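Long-range contacts in MMACHC-like protein (Caenorhabditis elegans, PDB 5UJC), which binds cobalamin and probably catalyses its reductive decyanation and glutathione-dependent dealkylation in vitamin B12 trafficking, with FAD or FMN as flavin cofactor: residues S10-L19 with R101-V112; S27-Y35 with K196-E204. All blocks are in the same frame, centred on the assembly; numbering follows the deposited sequence.

Interaction 1: S10-L19 with R101-V112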
loop_
_atom_site.group_PDB
_atom_site.type_symbol
_atom_site.label_atom_id
_atom_site.label_comp_id
_atom_site.label_asym_id
_atom_site.label_seq_id
_atom_site.Cartn_x
_atom_site.Cartn_y
_atom_site.Cartn_z
ATOM N N SER A 10 -14.864 15.283 7.427
ATOM C CA SER A 10 -15.065 14.655 8.761
ATOM C C SER A 10 -14.777 13.158 8.706
ATOM O O SER A 10 -14.192 12.596 9.629
ATOM C CB SER A 10 -16.497 14.899 9.278
ATOM O OG SER A 10 -16.729 16.280 9.551
ATOM N N ILE A 11 -15.158 12.525 7.605
ATOM C CA ILE A 11 -14.845 11.121 7.390
ATOM C C ILE A 11 -13.328 10.913 7.339
ATOM O O ILE A 11 -12.774 10.050 8.046
ATOM C CB ILE A 11 -15.496 10.595 6.102
ATOM C CG1 ILE A 11 -16.998 10.467 6.306
ATOM C CG2 ILE A 11 -14.896 9.260 5.689
ATOM C CD1 ILE A 11 -17.773 10.296 5.000
ATOM N N LYS A 12 -12.651 11.703 6.514
ATOM C CA LYS A 12 -11.211 11.568 6.396
ATOM C C LYS A 12 -10.536 11.851 7.746
ATOM O O LYS A 12 -9.551 11.190 8.107
ATOM C CB LYS A 12 -10.658 12.478 5.309
ATOM C CG LYS A 12 -9.177 12.234 5.025
ATOM C CD LYS A 12 -8.701 13.043 3.842
ATOM C CE LYS A 12 -7.343 12.601 3.329
ATOM N NZ LYS A 12 -6.251 12.795 4.302
ATOM N N ARG A 13 -11.091 12.796 8.517
ATOM C CA ARG A 13 -10.495 13.161 9.800
ATOM C C ARG A 13 -10.513 11.982 10.779
ATOM O O ARG A 13 -9.538 11.739 11.459
ATOM C CB ARG A 13 -11.207 14.361 10.417
ATOM C CG ARG A 13 -10.408 15.049 11.528
ATOM C CD ARG A 13 -9.119 15.707 10.995
ATOM N NE ARG A 13 -9.407 16.678 9.941
ATOM C CZ ARG A 13 -9.754 17.954 10.141
ATOM N NH1 ARG A 13 -9.788 18.483 11.382
ATOM N NH2 ARG A 13 -10.028 18.718 9.099
ATOM N N VAL A 14 -11.610 11.231 10.825
ATOM C CA VAL A 14 -11.664 10.061 11.735
ATOM C C VAL A 14 -10.632 9.009 11.319
ATOM O O VAL A 14 -9.949 8.431 12.143
ATOM C CB VAL A 14 -13.043 9.399 11.753
ATOM C CG1 VAL A 14 -13.013 8.136 12.617
ATOM C CG2 VAL A 14 -14.042 10.352 12.273
ATOM N N VAL A 15 -10.537 8.761 10.015
ATOM C CA VAL A 15 -9.561 7.809 9.504
ATOM C C VAL A 15 -8.151 8.238 9.912
ATOM O O VAL A 15 -7.342 7.410 10.394
ATOM C CB VAL A 15 -9.694 7.644 7.973
ATOM C CG1 VAL A 15 -8.593 6.743 7.420
ATOM C CG2 VAL A 15 -11.075 7.076 7.629
ATOM N N ASP A 16 -7.863 9.524 9.746
ATOM C CA ASP A 16 -6.527 10.053 10.021
ATOM C C ASP A 16 -6.226 10.161 11.533
ATOM O O ASP A 16 -5.066 10.106 11.946
ATOM C CB ASP A 16 -6.355 11.404 9.346
ATOM C CG ASP A 16 -6.251 11.282 7.829
ATOM O OD1 ASP A 16 -5.966 10.154 7.327
ATOM O OD2 ASP A 16 -6.398 12.307 7.139
ATOM N N GLN A 17 -7.276 10.214 12.347
ATOM C CA GLN A 17 -7.100 10.142 13.802
ATOM C C GLN A 17 -6.722 8.749 14.261
ATOM O O GLN A 17 -5.874 8.593 15.141
ATOM C CB GLN A 17 -8.368 10.601 14.519
ATOM C CG GLN A 17 -8.606 12.084 14.437
ATOM C CD GLN A 17 -10.018 12.494 14.839
ATOM O OE1 GLN A 17 -10.926 11.654 14.987
ATOM N NE2 GLN A 17 -10.207 13.772 15.013
ATOM N N LYS A 18 -7.350 7.730 13.667
ATOM C CA LYS A 18 -7.195 6.347 14.158
ATOM C C LYS A 18 -6.091 5.582 13.438
ATOM O O LYS A 18 -5.529 4.667 13.996
ATOM C CB LYS A 18 -8.490 5.588 14.019
ATOM C CG LYS A 18 -9.648 6.157 14.837
ATOM C CD LYS A 18 -9.270 6.482 16.287
ATOM C CE LYS A 18 -8.933 5.229 17.081
ATOM N NZ LYS A 18 -8.659 5.534 18.514
ATOM N N LEU A 19 -5.785 5.978 12.204
ATOM C CA LEU A 19 -4.629 5.424 11.440
ATOM C C LEU A 19 -3.699 6.589 11.188
ATOM O O LEU A 19 -3.814 7.287 10.186
ATOM C CB LEU A 19 -5.090 4.792 10.144
ATOM C CG LEU A 19 -6.099 3.647 10.278
ATOM C CD1 LEU A 19 -6.610 3.274 8.900
ATOM C CD2 LEU A 19 -5.492 2.413 10.964
ATOM N N ARG A 101 -6.103 -2.976 13.428
ATOM C CA ARG A 101 -6.085 -1.529 13.383
ATOM C C ARG A 101 -7.285 -0.991 12.574
ATOM O O ARG A 101 -7.900 -0.002 12.955
ATOM C CB ARG A 101 -4.761 -1.021 12.826
ATOM C CG ARG A 101 -3.539 -1.437 13.660
ATOM C CD ARG A 101 -3.637 -0.902 15.094
ATOM N NE ARG A 101 -4.008 0.507 15.079
ATOM C CZ ARG A 101 -3.151 1.518 14.973
ATOM N NH1 ARG A 101 -1.836 1.309 15.044
ATOM N NH2 ARG A 101 -3.608 2.750 14.830
ATOM N N LEU A 102 -7.644 -1.689 11.498
ATOM C CA LEU A 102 -8.762 -1.275 10.690
ATOM C C LEU A 102 -10.096 -1.433 11.441
ATOM O O LEU A 102 -11.009 -0.632 11.259
ATOM C CB LEU A 102 -8.790 -2.042 9.371
ATOM C CG LEU A 102 -7.746 -1.589 8.358
ATOM C CD1 LEU A 102 -7.561 -2.659 7.275
ATOM C CD2 LEU A 102 -8.151 -0.258 7.736
ATOM N N GLU A 103 -10.195 -2.462 12.281
ATOM C CA GLU A 103 -11.398 -2.651 13.083
ATOM C C GLU A 103 -11.548 -1.533 14.114
ATOM O O GLU A 103 -12.630 -1.015 14.303
ATOM C CB GLU A 103 -11.390 -4.016 13.776
ATOM C CG GLU A 103 -12.613 -4.297 14.644
ATOM C CD GLU A 103 -13.946 -4.029 13.919
ATOM O OE1 GLU A 103 -14.034 -4.274 12.690
ATOM O OE2 GLU A 103 -14.902 -3.585 14.581
ATOM N N ILE A 104 -10.449 -1.148 14.746
ATOM C CA ILE A 104 -10.482 -0.028 15.704
ATOM C C ILE A 104 -10.920 1.283 15.018
ATOM O O ILE A 104 -11.771 2.027 15.529
ATOM C CB ILE A 104 -9.122 0.123 16.407
ATOM C CG1 ILE A 104 -8.902 -1.085 17.354
ATOM C CG2 ILE A 104 -9.044 1.440 17.183
ATOM C CD1 ILE A 104 -7.465 -1.288 17.789
ATOM N N MET A 105 -10.361 1.530 13.841
ATOM C CA MET A 105 -10.739 2.658 13.055
ATOM C C MET A 105 -12.230 2.598 12.683
ATOM O O MET A 105 -12.932 3.588 12.775
ATOM C CB MET A 105 -9.873 2.739 11.795
ATOM C CG MET A 105 -10.164 3.912 10.902
ATOM S SD MET A 105 -11.506 3.588 9.755
ATOM C CE MET A 105 -10.691 2.458 8.683
ATOM N N SER A 106 -12.674 1.431 12.220
ATOM C CA SER A 106 -14.022 1.263 11.704
ATOM C C SER A 106 -15.065 1.499 12.761
ATOM O O SER A 106 -16.136 2.015 12.476
ATOM C CB SER A 106 -14.191 -0.146 11.118
ATOM O OG SER A 106 -13.461 -0.278 9.913
ATOM N N GLU A 107 -14.748 1.123 13.990
ATOM C CA GLU A 107 -15.669 1.310 15.104
ATOM C C GLU A 107 -15.970 2.798 15.336
ATOM O O GLU A 107 -17.101 3.178 15.645
ATOM C CB GLU A 107 -15.073 0.684 16.341
ATOM C CG GLU A 107 -15.148 -0.842 16.318
ATOM C CD GLU A 107 -14.580 -1.491 17.566
ATOM O OE1 GLU A 107 -14.407 -0.781 18.584
ATOM O OE2 GLU A 107 -14.317 -2.725 17.531
ATOM N N LYS A 108 -14.979 3.641 15.114
ATOM C CA LYS A 108 -15.196 5.083 15.179
ATOM C C LYS A 108 -15.826 5.624 13.884
ATOM O O LYS A 108 -16.705 6.495 13.930
ATOM C CB LYS A 108 -13.891 5.809 15.458
ATOM C CG LYS A 108 -13.236 5.434 16.785
ATOM C CD LYS A 108 -14.062 5.887 17.966
ATOM C CE LYS A 108 -13.301 5.708 19.283
ATOM N NZ LYS A 108 -14.222 5.609 20.441
ATOM N N LEU A 109 -15.355 5.130 12.730
ATOM C CA LEU A 109 -15.807 5.618 11.444
ATOM C C LEU A 109 -17.310 5.394 11.256
ATOM O O LEU A 109 -17.994 6.244 10.715
ATOM C CB LEU A 109 -15.026 4.939 10.315
ATOM C CG LEU A 109 -15.444 5.341 8.893
ATOM C CD1 LEU A 109 -15.321 6.819 8.667
ATOM C CD2 LEU A 109 -14.596 4.591 7.888
ATOM N N ARG A 110 -17.814 4.250 11.726
ATOM C CA ARG A 110 -19.252 3.918 11.574
ATOM C C ARG A 110 -20.162 4.972 12.224
ATOM O O ARG A 110 -21.326 5.132 11.829
ATOM C CB ARG A 110 -19.571 2.540 12.184
ATOM C CG ARG A 110 -19.063 1.361 11.372
ATOM C CD ARG A 110 -19.176 0.037 12.140
ATOM N NE ARG A 110 -18.329 -1.005 11.528
ATOM C CZ ARG A 110 -17.372 -1.705 12.155
ATOM N NH1 ARG A 110 -17.109 -1.520 13.457
ATOM N NH2 ARG A 110 -16.685 -2.612 11.478
ATOM N N LYS A 111 -19.652 5.664 13.235
ATOM C CA LYS A 111 -20.437 6.693 13.914
ATOM C C LYS A 111 -20.488 8.025 13.137
ATOM O O LYS A 111 -21.303 8.904 13.435
ATOM C CB LYS A 111 -19.906 6.913 15.334
ATOM C CG LYS A 111 -19.952 5.662 16.182
ATOM C CD LYS A 111 -19.509 5.947 17.611
ATOM C CE LYS A 111 -19.011 4.703 18.306
ATOM N NZ LYS A 111 -18.405 5.015 19.634
ATOM N N VAL A 112 -19.597 8.168 12.162
ATOM C CA VAL A 112 -19.553 9.348 11.281
ATOM C C VAL A 112 -20.225 9.052 9.912
ATOM O O VAL A 112 -20.978 9.877 9.388
ATOM C CB VAL A 112 -18.086 9.833 11.090
ATOM C CG1 VAL A 112 -17.994 10.950 10.044
ATOM C CG2 VAL A 112 -17.520 10.305 12.431
HETATM O O HOH W 1 -6.474 1.796 14.590
#

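Interaction 2: S27-Y35 with K196-E204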
loop_
_atom_site.group_PDB
_atom_site.type_symbol
_atom_site.label_atom_id
_atom_site.label_comp_id
_atom_site.label_asym_id
_atom_site.label_seq_id
_atom_site.Cartn_x
_atom_site.Cartn_y
_atom_site.Cartn_z
ATOM N N SER A 27 -3.635 8.854 4.328
ATOM C CA SER A 27 -4.819 8.690 3.499
ATOM C C SER A 27 -4.913 9.766 2.452
ATOM O O SER A 27 -4.477 10.913 2.664
ATOM C CB SER A 27 -6.105 8.614 4.333
ATOM O OG SER A 27 -6.497 9.859 4.812
ATOM N N HIS A 28 -5.506 9.387 1.306
ATOM C CA HIS A 28 -5.642 10.269 0.162
ATOM C C HIS A 28 -7.036 10.087 -0.454
ATOM O O HIS A 28 -7.447 8.964 -0.755
ATOM C CB HIS A 28 -4.584 9.927 -0.892
ATOM C CG HIS A 28 -3.188 10.029 -0.384
ATOM N ND1 HIS A 28 -2.400 11.117 -0.615
ATOM C CD2 HIS A 28 -2.447 9.177 0.360
ATOM C CE1 HIS A 28 -1.220 10.930 -0.049
ATOM N NE2 HIS A 28 -1.240 9.774 0.578
ATOM N N MET A 29 -7.755 11.186 -0.642
ATOM C CA MET A 29 -9.109 11.147 -1.151
ATOM C C MET A 29 -9.110 11.115 -2.678
ATOM O O MET A 29 -8.285 11.781 -3.332
ATOM C CB MET A 29 -9.898 12.343 -0.632
ATOM C CG MET A 29 -11.396 12.234 -0.868
ATOM S SD MET A 29 -12.401 13.397 0.027
ATOM C CE MET A 29 -11.999 14.890 -0.768
ATOM N N PHE A 30 -10.060 10.378 -3.256
ATOM C CA PHE A 30 -10.273 10.428 -4.690
ATOM C C PHE A 30 -11.684 10.052 -5.051
ATOM O O PHE A 30 -12.443 9.595 -4.202
ATOM C CB PHE A 30 -9.264 9.537 -5.430
ATOM C CG PHE A 30 -9.421 8.047 -5.167
ATOM C CD1 PHE A 30 -8.931 7.467 -3.999
ATOM C CD2 PHE A 30 -9.999 7.220 -6.120
ATOM C CE1 PHE A 30 -9.064 6.102 -3.778
ATOM C CE2 PHE A 30 -10.104 5.865 -5.916
ATOM C CZ PHE A 30 -9.620 5.297 -4.754
ATOM N N LYS A 31 -12.059 10.318 -6.306
ATOM C CA LYS A 31 -13.387 9.997 -6.791
ATOM C C LYS A 31 -13.329 8.658 -7.525
ATOM O O LYS A 31 -12.430 8.423 -8.310
ATOM C CB LYS A 31 -13.891 11.090 -7.745
ATOM C CG LYS A 31 -14.020 12.457 -7.102
ATOM C CD LYS A 31 -14.487 13.506 -8.100
ATOM C CE LYS A 31 -13.423 13.826 -9.150
ATOM N NZ LYS A 31 -13.612 15.192 -9.707
ATOM N N ILE A 32 -14.344 7.831 -7.365
ATOM C CA ILE A 32 -14.369 6.563 -8.062
ATOM C C ILE A 32 -14.291 6.781 -9.586
ATOM O O ILE A 32 -13.639 6.011 -10.285
ATOM C CB ILE A 32 -15.631 5.729 -7.698
ATOM C CG1 ILE A 32 -15.563 5.240 -6.242
ATOM C CG2 ILE A 32 -15.806 4.550 -8.654
ATOM C CD1 ILE A 32 -14.413 4.299 -5.944
ATOM N N GLY A 33 -14.927 7.843 -10.091
ATOM C CA GLY A 33 -14.880 8.130 -11.532
ATOM C C GLY A 33 -13.456 8.303 -12.067
ATOM O O GLY A 33 -13.157 7.935 -13.221
ATOM N N SER A 34 -12.573 8.859 -11.244
ATOM C CA SER A 34 -11.180 9.036 -11.651
ATOM C C SER A 34 -10.494 7.697 -11.819
ATOM O O SER A 34 -9.731 7.496 -12.756
ATOM C CB SER A 34 -10.434 9.875 -10.643
ATOM O OG SER A 34 -11.009 11.171 -10.543
ATOM N N TYR A 35 -10.784 6.771 -10.922
ATOM C CA TYR A 35 -10.267 5.423 -11.043
ATOM C C TYR A 35 -10.830 4.711 -12.289
ATOM O O TYR A 35 -10.081 4.107 -13.066
ATOM C CB TYR A 35 -10.601 4.616 -9.781
ATOM C CG TYR A 35 -10.161 3.171 -9.839
ATOM C CD1 TYR A 35 -8.878 2.794 -9.458
ATOM C CD2 TYR A 35 -11.036 2.173 -10.281
ATOM C CE1 TYR A 35 -8.479 1.489 -9.504
ATOM C CE2 TYR A 35 -10.656 0.854 -10.300
ATOM C CZ TYR A 35 -9.371 0.511 -9.924
ATOM O OH TYR A 35 -8.953 -0.808 -9.946
ATOM N N LYS A 196 -21.017 11.844 -1.986
ATOM C CA LYS A 196 -20.666 12.327 -3.316
ATOM C C LYS A 196 -19.858 13.638 -3.204
ATOM O O LYS A 196 -20.224 14.561 -2.454
ATOM C CB LYS A 196 -21.931 12.556 -4.153
ATOM C CG LYS A 196 -22.894 11.379 -4.176
ATOM C CD LYS A 196 -22.266 10.127 -4.747
ATOM C CE LYS A 196 -23.241 8.951 -4.729
ATOM N NZ LYS A 196 -24.452 9.216 -5.548
ATOM N N ILE A 197 -18.752 13.689 -3.946
ATOM C CA ILE A 197 -17.803 14.787 -3.889
ATOM C C ILE A 197 -17.476 15.280 -5.316
ATOM O O ILE A 197 -16.315 15.381 -5.706
ATOM C CB ILE A 197 -16.505 14.381 -3.094
ATOM C CG1 ILE A 197 -15.914 13.079 -3.640
ATOM C CG2 ILE A 197 -16.816 14.236 -1.595
ATOM C CD1 ILE A 197 -14.458 12.842 -3.220
ATOM N N PRO A 198 -18.516 15.601 -6.095
ATOM C CA PRO A 198 -18.284 15.969 -7.513
ATOM C C PRO A 198 -17.365 17.193 -7.715
ATOM O O PRO A 198 -16.694 17.290 -8.740
ATOM C CB PRO A 198 -19.685 16.288 -8.013
ATOM C CG PRO A 198 -20.422 16.720 -6.780
ATOM C CD PRO A 198 -19.921 15.786 -5.714
ATOM N N GLU A 199 -17.306 18.079 -6.725
ATOM C CA GLU A 199 -16.511 19.301 -6.826
ATOM C C GLU A 199 -15.032 19.072 -6.490
ATOM O O GLU A 199 -14.214 19.966 -6.670
ATOM C CB GLU A 199 -17.093 20.404 -5.914
ATOM C CG GLU A 199 -17.034 20.109 -4.388
ATOM C CD GLU A 199 -18.307 19.439 -3.844
ATOM O OE1 GLU A 199 -19.081 20.109 -3.097
ATOM O OE2 GLU A 199 -18.513 18.242 -4.127
ATOM N N PHE A 200 -14.694 17.871 -5.996
ATOM C CA PHE A 200 -13.340 17.601 -5.551
ATOM C C PHE A 200 -12.404 17.374 -6.740
ATOM O O PHE A 200 -12.737 16.643 -7.690
ATOM C CB PHE A 200 -13.315 16.392 -4.642
ATOM C CG PHE A 200 -11.946 16.084 -4.077
ATOM C CD1 PHE A 200 -11.327 16.964 -3.201
ATOM C CD2 PHE A 200 -11.261 14.926 -4.453
ATOM C CE1 PHE A 200 -10.078 16.689 -2.679
ATOM C CE2 PHE A 200 -10.016 14.640 -3.911
ATOM C CZ PHE A 200 -9.423 15.527 -3.029
ATOM N N CYS A 201 -11.225 17.971 -6.665
ATOM C CA CYS A 201 -10.180 17.787 -7.684
ATOM C C CYS A 201 -8.957 17.204 -7.044
ATOM O O CYS A 201 -8.326 17.844 -6.208
ATOM C CB CYS A 201 -9.821 19.136 -8.330
ATOM S SG CYS A 201 -11.162 19.898 -9.263
ATOM N N GLU A 202 -8.623 15.976 -7.425
ATOM C CA GLU A 202 -7.428 15.306 -6.913
ATOM C C GLU A 202 -6.168 16.077 -7.302
ATOM O O GLU A 202 -6.059 16.551 -8.408
ATOM C CB GLU A 202 -7.332 13.884 -7.473
ATOM C CG GLU A 202 -8.473 12.958 -7.065
ATOM C CD GLU A 202 -9.585 12.867 -8.083
ATOM O OE1 GLU A 202 -9.629 13.690 -9.041
ATOM O OE2 GLU A 202 -10.426 11.978 -7.931
ATOM N N LYS A 203 -5.180 16.108 -6.423
ATOM C CA LYS A 203 -3.880 16.632 -6.833
ATOM C C LYS A 203 -3.197 15.663 -7.798
ATOM O O LYS A 203 -3.501 14.464 -7.818
ATOM C CB LYS A 203 -2.991 16.966 -5.632
ATOM C CG LYS A 203 -2.339 15.792 -4.957
ATOM C CD LYS A 203 -1.364 16.265 -3.870
ATOM C CE LYS A 203 -2.075 16.927 -2.696
ATOM N NZ LYS A 203 -3.144 16.064 -2.121
ATOM N N GLU A 204 -2.348 16.210 -8.653
ATOM C CA GLU A 204 -1.568 15.416 -9.559
ATOM C C GLU A 204 -0.399 14.795 -8.795
ATOM O O GLU A 204 0.189 15.438 -7.929
ATOM C CB GLU A 204 -1.054 16.290 -10.714
ATOM C CG GLU A 204 -2.158 16.760 -11.646
ATOM C CD GLU A 204 -2.059 16.130 -13.017
ATOM O OE1 GLU A 204 -2.200 14.886 -13.115
ATOM O OE2 GLU A 204 -1.823 16.875 -13.993
HETATM O O HOH W 2 -2.533 13.017 -2.594
HETATM O O HOH W 3 -16.350 15.646 -10.749
#

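Interaction 1: S10-L19 with R101-V112
M105 and L19 meet at the apolar centre, M105 CG lying 4.1 Å from L19 CG. M105 leaves its helix with CG opposite the backbone N (chi1 -179°), then bends at chi2 and chi3; this brings SD against V15 CG2. The two branches of L19 divide the work: CD1 packs on L102 CD2, while CD2 runs over the backbone carbonyl and CB of R101. Farther along, I11 straddles two neighbours, its CG2 on L109 CD1 and its CG1 on V112 CG1. V14 points toward 101-112: CG1 settles on K108 CB, and V14 CG2 presses on V112 CG2 at 3.5 Å, tighter than ordinary van der Waals contact.

Farther out, K18 contributes its aliphatic chain. CB lies on M105, CD passes K108 CG, and K18 CE lies 3.8 Å from I104 CG2. K18 NZ stays 5.9 Å from K108 NZ. The polar edge lies where helix 10-18 ends. There, in one of the two modelled conformers of R101, NH2 gives K18 O a weak, bent hydrogen bond of 2.8 Å (125°), the oxygen lying in the guanidinium plane, and NE gives one to a water. That water also donates to K18 O and R101 O.

Helix segments 10-18 and 101-109 run roughly antiparallel (144°), their axes 9.2 Å apart at closest approach, and both rest on the four-stranded antiparallel sheet: I11 and V15 on strands 53-60 and 185-196, L19 on I58, L102 on S188 and H120.

Interaction 2: S27-Y35 with K196-E204
K31 ends the edge strand 25-31 of the antiparallel sheet at the N-cap position of helix 32-39, and its side chain reaches across to the loop after strand 185-196, where I197-F200 form a type I beta turn. K31 CB sits 3.6 Å from E202 OE2, CG packs on I197 CD1, and CD passes I197 O. The chain bends at chi3 (-69°), which turns CE toward F200 O, and K31 NZ then meets F200 O at 2.6 Å, nearly in line with its C=O bond; a water joins NZ to P198 O.

E202 grips the start of the helix. Its OE2 takes two hydrogen bonds, from K31 N nearly along the C-O axis and from S34 OG above the carboxylate plane. With an alanine in place of E202, K31 N and the S34 hydroxyl would probably lose their shared acceptor, and the loop its hold on the helix start.

Beside this polar cluster, M29 reaches I197 CD1 with SD and sets its CE methyl over one face of the F200 ring (CH-pi); M29 SD stands above the same face in a Met-aromatic contact, 4.7 Å from the F200 ring centroid and 4° off the ring normal.

Interactions 1 and 2 have centres about 19 Å apart, and their segments alternate along the chain: 10-19, 27-35, 101-112, 196-204. Helix 5-18 is followed, after a short connection, by strand 25-31, and the two contacts touch where D16 OD1 lies 2.6 Å from S27 OG, probably hydrogen-bonded. The shared element is the four-stranded antiparallel sheet. Interaction 1 packs a helix pair on it, whereas interaction 2 joins its outermost strand 25-31 to the loop leaving strand 185-196. M29 and I197 also touch M5 of helix 5-18, a second tie. Methylcobalamin lies about 9 Å from the S34 side chain and about 12 Å from that of L102, so any support to its pocket from these two side chains is probably indirect.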